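Local coordinates for protein DnaJ homolog subfamily C member 3 (Mus musculus, PDB 3IEG) that acts as a co-chaperone in the unfolded protein response of the endoplasmic reticulum, binding misfolded proteins and restraining the kinase GCN2, at residues A[38-41]-A[42-45]; A[21-24]-A[25-29]; A[276-279]-A[280-284]; A[292-295]-A[296-299]. One frame throughout, in Å; residues are numbered along the deposited sequence.

Interaction 1 (A[38-41]-A[42-45])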
loop_
_atom_site.group_PDB
_atom_site.type_symbol
_atom_site.label_atom_id
_atom_site.label_comp_id
_atom_site.label_asym_id
_atom_site.label_seq_id
_atom_site.Cartn_x
_atom_site.Cartn_y
_atom_site.Cartn_z
ATOM N N ILE A 38 -0.319 -33.727 23.826
ATOM C CA ILE A 38 0.722 -33.865 22.791
ATOM C C ILE A 38 0.163 -33.831 21.390
ATOM O O ILE A 38 0.808 -33.301 20.497
ATOM C CB ILE A 38 1.657 -35.099 22.925
ATOM C CG1 ILE A 38 1.054 -36.143 23.855
ATOM C CG2 ILE A 38 3.060 -34.672 23.370
ATOM C CD1 ILE A 38 0.398 -37.269 23.116
ATOM N N ALA A 39 -1.027 -34.392 21.198
ATOM C CA ALA A 39 -1.648 -34.383 19.882
ATOM C C ALA A 39 -1.698 -32.953 19.360
ATOM O O ALA A 39 -1.268 -32.697 18.243
ATOM C CB ALA A 39 -3.028 -35.002 19.926
ATOM N N TYR A 40 -2.176 -32.019 20.187
ATOM C CA TYR A 40 -2.211 -30.612 19.810
ATOM C C TYR A 40 -0.809 -30.056 19.625
ATOM O O TYR A 40 -0.586 -29.196 18.766
ATOM C CB TYR A 40 -2.959 -29.770 20.846
ATOM C CG TYR A 40 -4.450 -29.983 20.876
ATOM C CD1 TYR A 40 -5.284 -29.392 19.921
ATOM C CD2 TYR A 40 -5.036 -30.762 21.872
ATOM C CE1 TYR A 40 -6.669 -29.590 19.954
ATOM C CE2 TYR A 40 -6.403 -30.968 21.911
ATOM C CZ TYR A 40 -7.217 -30.380 20.958
ATOM O OH TYR A 40 -8.578 -30.590 21.013
ATOM N N TYR A 41 0.137 -30.532 20.426
ATOM C CA TYR A 41 1.511 -30.071 20.277
ATOM C C TYR A 41 2.094 -30.551 18.944
ATOM O O TYR A 41 2.649 -29.762 18.192
ATOM C CB TYR A 41 2.388 -30.491 21.464
ATOM C CG TYR A 41 3.826 -30.047 21.339
ATOM C CD1 TYR A 41 4.168 -28.687 21.395
ATOM C CD2 TYR A 41 4.851 -30.981 21.154
ATOM C CE1 TYR A 41 5.488 -28.269 21.267
ATOM C CE2 TYR A 41 6.177 -30.577 21.033
ATOM C CZ TYR A 41 6.492 -29.222 21.093
ATOM O OH TYR A 41 7.811 -28.818 20.968
ATOM N N ARG A 42 1.937 -31.837 18.645
ATOM C CA ARG A 42 2.443 -32.391 17.399
ATOM C C ARG A 42 1.887 -31.648 16.192
ATOM O O ARG A 42 2.644 -31.271 15.272
ATOM C CB ARG A 42 2.140 -33.881 17.299
ATOM C CG ARG A 42 2.780 -34.727 18.392
ATOM C CD ARG A 42 4.293 -34.604 18.412
ATOM N NE ARG A 42 4.870 -35.524 19.386
ATOM C CZ ARG A 42 6.049 -35.353 19.972
ATOM N NH1 ARG A 42 6.790 -34.281 19.707
ATOM N NH2 ARG A 42 6.479 -36.250 20.838
ATOM N N ARG A 43 0.578 -31.411 16.207
ATOM C CA ARG A 43 -0.038 -30.632 15.152
ATOM C C ARG A 43 0.564 -29.239 15.069
ATOM O O ARG A 43 0.758 -28.724 13.984
ATOM C CB ARG A 43 -1.547 -30.541 15.324
ATOM C CG ARG A 43 -2.238 -30.041 14.059
ATOM C CD ARG A 43 -3.745 -30.199 14.106
ATOM N NE ARG A 43 -4.342 -29.302 15.083
ATOM C CZ ARG A 43 -5.571 -29.428 15.560
ATOM N NH1 ARG A 43 -6.346 -30.419 15.146
ATOM N NH2 ARG A 43 -6.023 -28.556 16.452
ATOM N N ALA A 44 0.877 -28.636 16.206
ATOM C CA ALA A 44 1.435 -27.291 16.171
ATOM C C ALA A 44 2.856 -27.243 15.607
ATOM O O ALA A 44 3.217 -26.277 14.925
ATOM C CB ALA A 44 1.376 -26.631 17.540
ATOM N N THR A 45 3.668 -28.261 15.894
ATOM C CA THR A 45 5.032 -28.290 15.341
ATOM C C THR A 45 4.986 -28.465 13.823
ATOM O O THR A 45 5.841 -27.931 13.127
ATOM C CB THR A 45 5.975 -29.331 16.011
ATOM O OG1 THR A 45 5.465 -30.652 15.819
ATOM C CG2 THR A 45 6.098 -29.077 17.498
#

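Interaction 2 (A[21-24]-A[25-29])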
loop_
_atom_site.group_PDB
_atom_site.type_symbol
_atom_site.label_atom_id
_atom_site.label_comp_id
_atom_site.label_asym_id
_atom_site.label_seq_id
_atom_site.Cartn_x
_atom_site.Cartn_y
_atom_site.Cartn_z
ATOM N N ASP A 21 0.944 -34.746 5.051
ATOM C CA ASP A 21 0.575 -36.060 5.542
ATOM C C ASP A 21 0.718 -36.179 7.056
ATOM O O ASP A 21 -0.130 -36.778 7.703
ATOM C CB ASP A 21 1.382 -37.140 4.826
ATOM C CG ASP A 21 1.121 -37.160 3.335
ATOM O OD1 ASP A 21 0.070 -36.633 2.886
ATOM O OD2 ASP A 21 1.977 -37.701 2.607
ATOM N N ALA A 22 1.784 -35.603 7.614
ATOM C CA ALA A 22 1.947 -35.532 9.073
ATOM C C ALA A 22 0.779 -34.782 9.690
ATOM O O ALA A 22 0.161 -35.269 10.638
ATOM C CB ALA A 22 3.259 -34.886 9.450
ATOM N N LEU A 23 0.449 -33.625 9.115
ATOM C CA LEU A 23 -0.681 -32.837 9.583
ATOM C C LEU A 23 -1.956 -33.662 9.656
ATOM O O LEU A 23 -2.692 -33.580 10.640
ATOM C CB LEU A 23 -0.914 -31.612 8.697
ATOM C CG LEU A 23 -2.009 -30.627 9.123
ATOM C CD1 LEU A 23 -1.682 -30.066 10.492
ATOM C CD2 LEU A 23 -2.164 -29.499 8.124
ATOM N N SER A 24 -2.195 -34.461 8.620
ATOM C CA SER A 24 -3.401 -35.271 8.507
ATOM C C SER A 24 -3.517 -36.259 9.676
ATOM O O SER A 24 -4.587 -36.401 10.279
ATOM C CB SER A 24 -3.400 -36.013 7.170
ATOM O OG SER A 24 -4.684 -36.025 6.568
ATOM N N GLN A 25 -2.399 -36.907 10.002
ATOM C CA GLN A 25 -2.327 -37.858 11.107
ATOM C C GLN A 25 -2.579 -37.201 12.466
ATOM O O GLN A 25 -3.298 -37.745 13.315
ATOM C CB GLN A 25 -0.956 -38.528 11.133
ATOM C CG GLN A 25 -0.679 -39.480 9.971
ATOM C CD GLN A 25 -1.679 -40.621 9.887
ATOM O OE1 GLN A 25 -2.236 -40.892 8.823
ATOM N NE2 GLN A 25 -1.916 -41.283 11.004
ATOM N N PHE A 26 -1.979 -36.031 12.668
ATOM C CA PHE A 26 -2.139 -35.308 13.916
ATOM C C PHE A 26 -3.561 -34.742 14.066
ATOM O O PHE A 26 -4.064 -34.656 15.187
ATOM C CB PHE A 26 -1.069 -34.220 14.069
ATOM C CG PHE A 26 0.343 -34.750 14.184
ATOM C CD1 PHE A 26 1.411 -34.022 13.670
ATOM C CD2 PHE A 26 0.609 -35.972 14.806
ATOM C CE1 PHE A 26 2.727 -34.503 13.783
ATOM C CE2 PHE A 26 1.913 -36.464 14.919
ATOM C CZ PHE A 26 2.976 -35.726 14.409
ATOM N N HIS A 27 -4.190 -34.366 12.947
ATOM C CA HIS A 27 -5.610 -34.005 12.927
ATOM C C HIS A 27 -6.476 -35.174 13.415
ATOM O O HIS A 27 -7.318 -35.018 14.292
ATOM C CB HIS A 27 -6.059 -33.606 11.513
ATOM C CG HIS A 27 -6.073 -32.127 11.268
ATOM N ND1 HIS A 27 -5.437 -31.545 10.190
ATOM C CD2 HIS A 27 -6.655 -31.114 11.952
ATOM C CE1 HIS A 27 -5.622 -30.237 10.221
ATOM N NE2 HIS A 27 -6.351 -29.949 11.285
ATOM N N ALA A 28 -6.236 -36.342 12.830
ATOM C CA ALA A 28 -6.936 -37.573 13.164
ATOM C C ALA A 28 -6.769 -37.900 14.629
ATOM O O ALA A 28 -7.725 -38.304 15.284
ATOM C CB ALA A 28 -6.416 -38.725 12.304
ATOM N N ALA A 29 -5.551 -37.728 15.134
ATOM C CA ALA A 29 -5.254 -37.983 16.536
ATOM C C ALA A 29 -6.037 -37.025 17.441
ATOM O O ALA A 29 -6.656 -37.452 18.415
ATOM C CB ALA A 29 -3.759 -37.860 16.790
#

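Interaction 3 (A[276-279]-A[280-284])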
loop_
_atom_site.group_PDB
_atom_site.type_symbol
_atom_site.label_atom_id
_atom_site.label_comp_id
_atom_site.label_asym_id
_atom_site.label_seq_id
_atom_site.Cartn_x
_atom_site.Cartn_y
_atom_site.Cartn_z
ATOM N N GLU A 276 -4.727 20.822 -18.040
ATOM C CA GLU A 276 -3.850 20.240 -19.051
ATOM C C GLU A 276 -4.643 19.630 -20.220
ATOM O O GLU A 276 -4.338 19.878 -21.384
ATOM C CB GLU A 276 -2.917 19.197 -18.437
ATOM C CG GLU A 276 -1.892 18.677 -19.437
ATOM C CD GLU A 276 -1.279 17.345 -19.060
ATOM O OE1 GLU A 276 -0.719 17.250 -17.947
ATOM O OE2 GLU A 276 -1.316 16.406 -19.894
ATOM N N ARG A 277 -5.657 18.831 -19.901
ATOM C CA ARG A 277 -6.495 18.212 -20.925
ATOM C C ARG A 277 -7.336 19.256 -21.685
ATOM O O ARG A 277 -7.576 19.111 -22.887
ATOM C CB ARG A 277 -7.378 17.090 -20.338
ATOM C CG ARG A 277 -6.627 15.900 -19.715
ATOM C CD ARG A 277 -5.604 15.285 -20.671
ATOM N NE ARG A 277 -6.188 14.325 -21.612
ATOM C CZ ARG A 277 -5.694 14.054 -22.820
ATOM N NH1 ARG A 277 -4.619 14.688 -23.270
ATOM N NH2 ARG A 277 -6.285 13.161 -23.596
ATOM N N ILE A 278 -7.754 20.316 -20.997
ATOM C CA ILE A 278 -8.474 21.393 -21.660
ATOM C C ILE A 278 -7.532 22.107 -22.633
ATOM O O ILE A 278 -7.909 22.404 -23.771
ATOM C CB ILE A 278 -9.152 22.360 -20.658
ATOM C CG1 ILE A 278 -10.411 21.694 -20.072
ATOM C CG2 ILE A 278 -9.510 23.701 -21.337
ATOM C CD1 ILE A 278 -10.978 22.361 -18.820
ATOM N N CYS A 279 -6.300 22.339 -22.190
ATOM C CA CYS A 279 -5.241 22.842 -23.055
ATOM C C CYS A 279 -5.121 21.996 -24.326
ATOM O O CYS A 279 -4.999 22.532 -25.428
ATOM C CB CYS A 279 -3.929 22.892 -22.275
ATOM S SG CYS A 279 -2.434 22.755 -23.253
ATOM N N HIS A 280 -5.196 20.676 -24.159
ATOM C CA HIS A 280 -5.199 19.728 -25.272
ATOM C C HIS A 280 -6.426 19.922 -26.160
ATOM O O HIS A 280 -6.302 19.956 -27.377
ATOM C CB HIS A 280 -5.134 18.292 -24.742
ATOM C CG HIS A 280 -4.977 17.253 -25.809
ATOM N ND1 HIS A 280 -3.822 17.111 -26.549
ATOM C CD2 HIS A 280 -5.824 16.289 -26.248
ATOM C CE1 HIS A 280 -3.966 16.112 -27.401
ATOM N NE2 HIS A 280 -5.172 15.596 -27.240
ATOM N N CYS A 281 -7.599 20.064 -25.546
ATOM C CA CYS A 281 -8.848 20.251 -26.287
ATOM C C CYS A 281 -8.843 21.447 -27.220
ATOM O O CYS A 281 -9.098 21.301 -28.408
ATOM C CB CYS A 281 -10.039 20.335 -25.347
ATOM S SG CYS A 281 -10.596 18.724 -24.870
ATOM N N PHE A 282 -8.533 22.622 -26.688
ATOM C CA PHE A 282 -8.464 23.824 -27.513
ATOM C C PHE A 282 -7.426 23.706 -28.643
ATOM O O PHE A 282 -7.710 24.057 -29.781
ATOM C CB PHE A 282 -8.259 25.073 -26.650
ATOM C CG PHE A 282 -9.527 25.561 -25.978
ATOM C CD1 PHE A 282 -10.586 26.083 -26.736
ATOM C CD2 PHE A 282 -9.661 25.521 -24.597
ATOM C CE1 PHE A 282 -11.769 26.551 -26.114
ATOM C CE2 PHE A 282 -10.837 25.987 -23.967
ATOM C CZ PHE A 282 -11.888 26.498 -24.725
ATOM N N SER A 283 -6.249 23.172 -28.334
ATOM C CA SER A 283 -5.217 22.938 -29.345
ATOM C C SER A 283 -5.719 22.102 -30.527
ATOM O O SER A 283 -5.612 22.521 -31.674
ATOM C CB SER A 283 -3.987 22.282 -28.710
ATOM O OG SER A 283 -2.915 22.179 -29.637
ATOM N N LYS A 284 -6.267 20.927 -30.234
ATOM C CA LYS A 284 -6.725 19.989 -31.259
ATOM C C LYS A 284 -7.994 20.447 -31.989
ATOM O O LYS A 284 -8.253 20.031 -33.120
ATOM C CB LYS A 284 -6.943 18.597 -30.654
ATOM C CG LYS A 284 -5.680 17.852 -30.261
ATOM C CD LYS A 284 -4.834 17.427 -31.474
ATOM C CE LYS A 284 -3.640 16.564 -31.028
ATOM N NZ LYS A 284 -2.405 16.758 -31.858
#

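Interaction 4 (A[292-295]-A[296-299])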
loop_
_atom_site.group_PDB
_atom_site.type_symbol
_atom_site.label_atom_id
_atom_site.label_comp_id
_atom_site.label_asym_id
_atom_site.label_seq_id
_atom_site.Cartn_x
_atom_site.Cartn_y
_atom_site.Cartn_z
ATOM N N ILE A 292 -3.260 28.947 -26.326
ATOM C CA ILE A 292 -2.031 29.499 -25.745
ATOM C C ILE A 292 -2.262 30.095 -24.356
ATOM O O ILE A 292 -1.364 30.036 -23.523
ATOM C CB ILE A 292 -1.239 30.494 -26.662
ATOM C CG1 ILE A 292 -1.642 31.943 -26.395
ATOM C CG2 ILE A 292 -1.341 30.124 -28.143
ATOM C CD1 ILE A 292 -0.459 32.869 -26.121
ATOM N N ARG A 293 -3.456 30.633 -24.099
ATOM C CA ARG A 293 -3.736 31.245 -22.794
ATOM C C ARG A 293 -3.668 30.212 -21.679
ATOM O O ARG A 293 -2.969 30.412 -20.686
ATOM C CB ARG A 293 -5.085 31.990 -22.754
ATOM C CG ARG A 293 -5.212 33.129 -23.771
ATOM C CD ARG A 293 -6.302 34.167 -23.404
ATOM N NE ARG A 293 -6.763 34.906 -24.588
ATOM C CZ ARG A 293 -7.341 36.111 -24.573
ATOM N NH1 ARG A 293 -7.528 36.766 -23.431
ATOM N NH2 ARG A 293 -7.725 36.675 -25.718
ATOM N N ILE A 294 -4.370 29.097 -21.850
ATOM C CA ILE A 294 -4.468 28.124 -20.763
ATOM C C ILE A 294 -3.346 27.101 -20.751
ATOM O O ILE A 294 -3.010 26.598 -19.695
ATOM C CB ILE A 294 -5.879 27.463 -20.639
ATOM C CG1 ILE A 294 -5.940 26.105 -21.332
ATOM C CG2 ILE A 294 -6.981 28.435 -21.103
ATOM C CD1 ILE A 294 -6.107 26.181 -22.832
ATOM N N CYS A 295 -2.753 26.805 -21.902
ATOM C CA CYS A 295 -1.556 25.971 -21.897
ATOM C C CYS A 295 -0.435 26.701 -21.159
ATOM O O CYS A 295 0.377 26.066 -20.479
ATOM C CB CYS A 295 -1.117 25.554 -23.304
ATOM S SG CYS A 295 -2.320 24.554 -24.233
ATOM N N SER A 296 -0.416 28.031 -21.275
ATOM C CA SER A 296 0.504 28.863 -20.495
ATOM C C SER A 296 0.238 28.760 -19.000
ATOM O O SER A 296 1.170 28.631 -18.214
ATOM C CB SER A 296 0.428 30.318 -20.932
ATOM O OG SER A 296 0.909 30.455 -22.250
ATOM N N GLU A 297 -1.034 28.816 -18.610
ATOM C CA GLU A 297 -1.402 28.664 -17.202
ATOM C C GLU A 297 -0.859 27.365 -16.644
ATOM O O GLU A 297 -0.153 27.373 -15.645
ATOM C CB GLU A 297 -2.910 28.694 -17.012
ATOM C CG GLU A 297 -3.549 30.014 -17.331
ATOM C CD GLU A 297 -5.036 29.959 -17.146
ATOM O OE1 GLU A 297 -5.493 29.120 -16.329
ATOM O OE2 GLU A 297 -5.747 30.746 -17.817
ATOM N N VAL A 298 -1.182 26.255 -17.303
ATOM C CA VAL A 298 -0.667 24.948 -16.914
ATOM C C VAL A 298 0.853 25.025 -16.772
ATOM O O VAL A 298 1.406 24.565 -15.776
ATOM C CB VAL A 298 -1.093 23.830 -17.913
ATOM C CG1 VAL A 298 -0.580 22.471 -17.471
ATOM C CG2 VAL A 298 -2.596 23.769 -18.032
ATOM N N LEU A 299 1.510 25.648 -17.750
ATOM C CA LEU A 299 2.968 25.746 -17.769
ATOM C C LEU A 299 3.538 26.666 -16.696
ATOM O O LEU A 299 4.671 26.485 -16.258
ATOM C CB LEU A 299 3.465 26.154 -19.153
ATOM C CG LEU A 299 3.541 25.004 -20.151
ATOM C CD1 LEU A 299 3.577 25.525 -21.570
ATOM C CD2 LEU A 299 4.742 24.127 -19.874
#

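Interaction 1 (A[38-41]-A[42-45])
R42 touches I38 one turn earlier on helix 37-50, a helix of the tetratricopeptide (TPR) fold that lies in repeat 2. The R42 amide N donates to I38 O. Its side chain bends at chi2 (-59°), with R42 CG passing 3.2 Å from I38 O, and brings one guanidinium face over I38 CG2, 4.5 Å from R42 NE; L7 of helix 2-15 touches both residues. R43 bonds through its N to A39 O and runs its side chain alongside the Y40 ring. There R43 NH2 stands 3.6 Å from Y40 CD1, at the ring edge and near its plane, the two flat groups being almost perpendicular (86°). Polar partners outside hold both ends: D59 forms a salt bridge with R43 NE, and the backbone O of P34 pairs with Y40 OH. A44 adds the bond from its N to Y40 O, 3.0 Å long, and turns its methyl toward the preceding turn. T45 closes the series, with N bonded to Y41 O and OG1 donating to R42 O at 2.9 Å. Its methyl packs on the Y41 ring, which also meets F70. This is a CH-pi contact: T45 CG2 sits 3.9 Å from the Y41 ring centroid and 21° off the normal, displaced toward the rim, with Y41 CZ its nearest ring atom at 3.6 Å.

Interaction 2 (A[21-24]-A[25-29])
Chi1 of -176° swings L23 CG away from its own backbone N and to the side of its carbonyl carbon, and chi2 of 60° then sets the branch against the imidazole of H27, four residues on. Both lie on helix 19-32, a helix of the TPR fold within repeat 1. The methine does the closest touching: L23 CG is 3.7 Å from H27 ND1, while L23 CD1 and CD2 approach the ring at H27 CE1. The two side chains run at a slant to one another, so the contact is apolar branch against ring, without stacking. The backbone bond from H27 N to L23 O, 2.9 Å, sets the spacing of the two residues.

F26 takes a different staggered position, chi1 -65°, its CG beside its own backbone N. The ring thereby comes close to the preceding turn, with F26 CD1 3.5 Å from A22 O and F26 CE1 4.4 Å from the A22 methyl. A22 O also accepts the F26 amide N at 3.0 Å. Q25, bent at chi2, folds its CG to within 3.6 Å of D21 O and touches L9 and L13 of helix 2-15. Two neighbouring helices thus share this one: helix 2-15 meets D21, Q25 and A28, whereas helix 37-50 meets L23, F26 and H27 through R42, R43 and F47. Along the remaining turn, A28 N donates to S24 O, and the A28 methyl stands 3.6 Å from that same S24 oxygen.

Interaction 3 (A[276-279]-A[280-284])
R277 and H280 stack on helix 268-284: the guanidinium lies flat on the imidazole, centres 4.6 Å apart and planes 21° from parallel. R277 NH1 does the touching, over one ring face and offset toward the rim, 3.6 Å from H280 CD2. R277 reaches this place by bending twice, at chi2 and again at chi3 (-83°), which turns the chain back alongside H280. The opposite face of the imidazole is covered by K284, whose CG stands 3.7 Å above the ring plane. Elsewhere on the same turns I278 and F282 lie side by side, with I278 CG2 3.7 Å from F282 CE2, and the bond from F282 N to I278 O spans the same four-residue step.

The next shell fixes the polar ends. E242 forms a salt bridge with R277 NE, D311 is hydrogen-bonded to H280 ND1, and S283 OG pairs with the backbone O of D311. C279, on TPR repeat 8 like the rest, is tied by a disulfide to C295 of helix 288-301, where I294 also packs on F282. The imidazole is therefore set by a cation on one face and a carboxylate bonded at ND1. Any positive charge on H280 would probably be opposed by R277 and favoured by D311, while E242 would partly offset the arginine.

Interaction 4 (A[292-295]-A[296-299])
A serine side chain bonded back to the carbonyl one turn earlier marks this stretch of helix 288-301: S296 returns to I292. With chi1 at -66° the hydroxyl stands beside the serine's own backbone N, which carries OG to I292 O. S296 OG donates to I292 O at 2.6 Å, nearly in line with the carbonyl bond (C=O...OG 162°). The amide S296 N donates to the same oxygen at 3.2 Å, but from above the carbonyl plane, 43° out of it. One carbonyl is thus gripped twice by one residue, and S296 OG has a further hydrogen bond with R312 of helix 306-318.

The following residues keep the regular helical step. E297 N reaches R293 O at a longer 3.3 Å, whereas V298 N donates to I294 O at 3.0 Å. The segments lie in TPR repeat 8, where helix 268-284 packs against I294 and V298, and helix 306-318 against C295 and L299.

E297 extends its chain beyond CG back along the helix surface, passing I294, with E297 OE2 4.2 Å from I294 CG2; its OE1 forms a salt bridge with K275. Next along the chain, V298 CG2 comes 3.3 Å from I294 O. L299 accompanies its backbone bond to C295 with its side chain, L299 CG and CD1 each lying 3.4 Å from C295 O.

The four contacts lie on two pairs of consecutive helices near the two ends of the TPR array. Interactions 1 and 2, centres 9 Å apart, pack directly: R43 NH1 lies 3.3 Å from H27 CD2. Interactions 3 and 4, centres 10 Å apart, are joined covalently: C279 SG lies 2.1 Å from C295 SG in a disulfide. The pairs lie on opposite sides of the chain's centre, interactions 1 and 3 being 68 Å apart between centres. Misfolded proteins bind a hydrophobic groove within the first two repeats, which hold interactions 1 and 2. This chain is the TPR part of the protein; the J domain, which engages HSPA8, lies outside it.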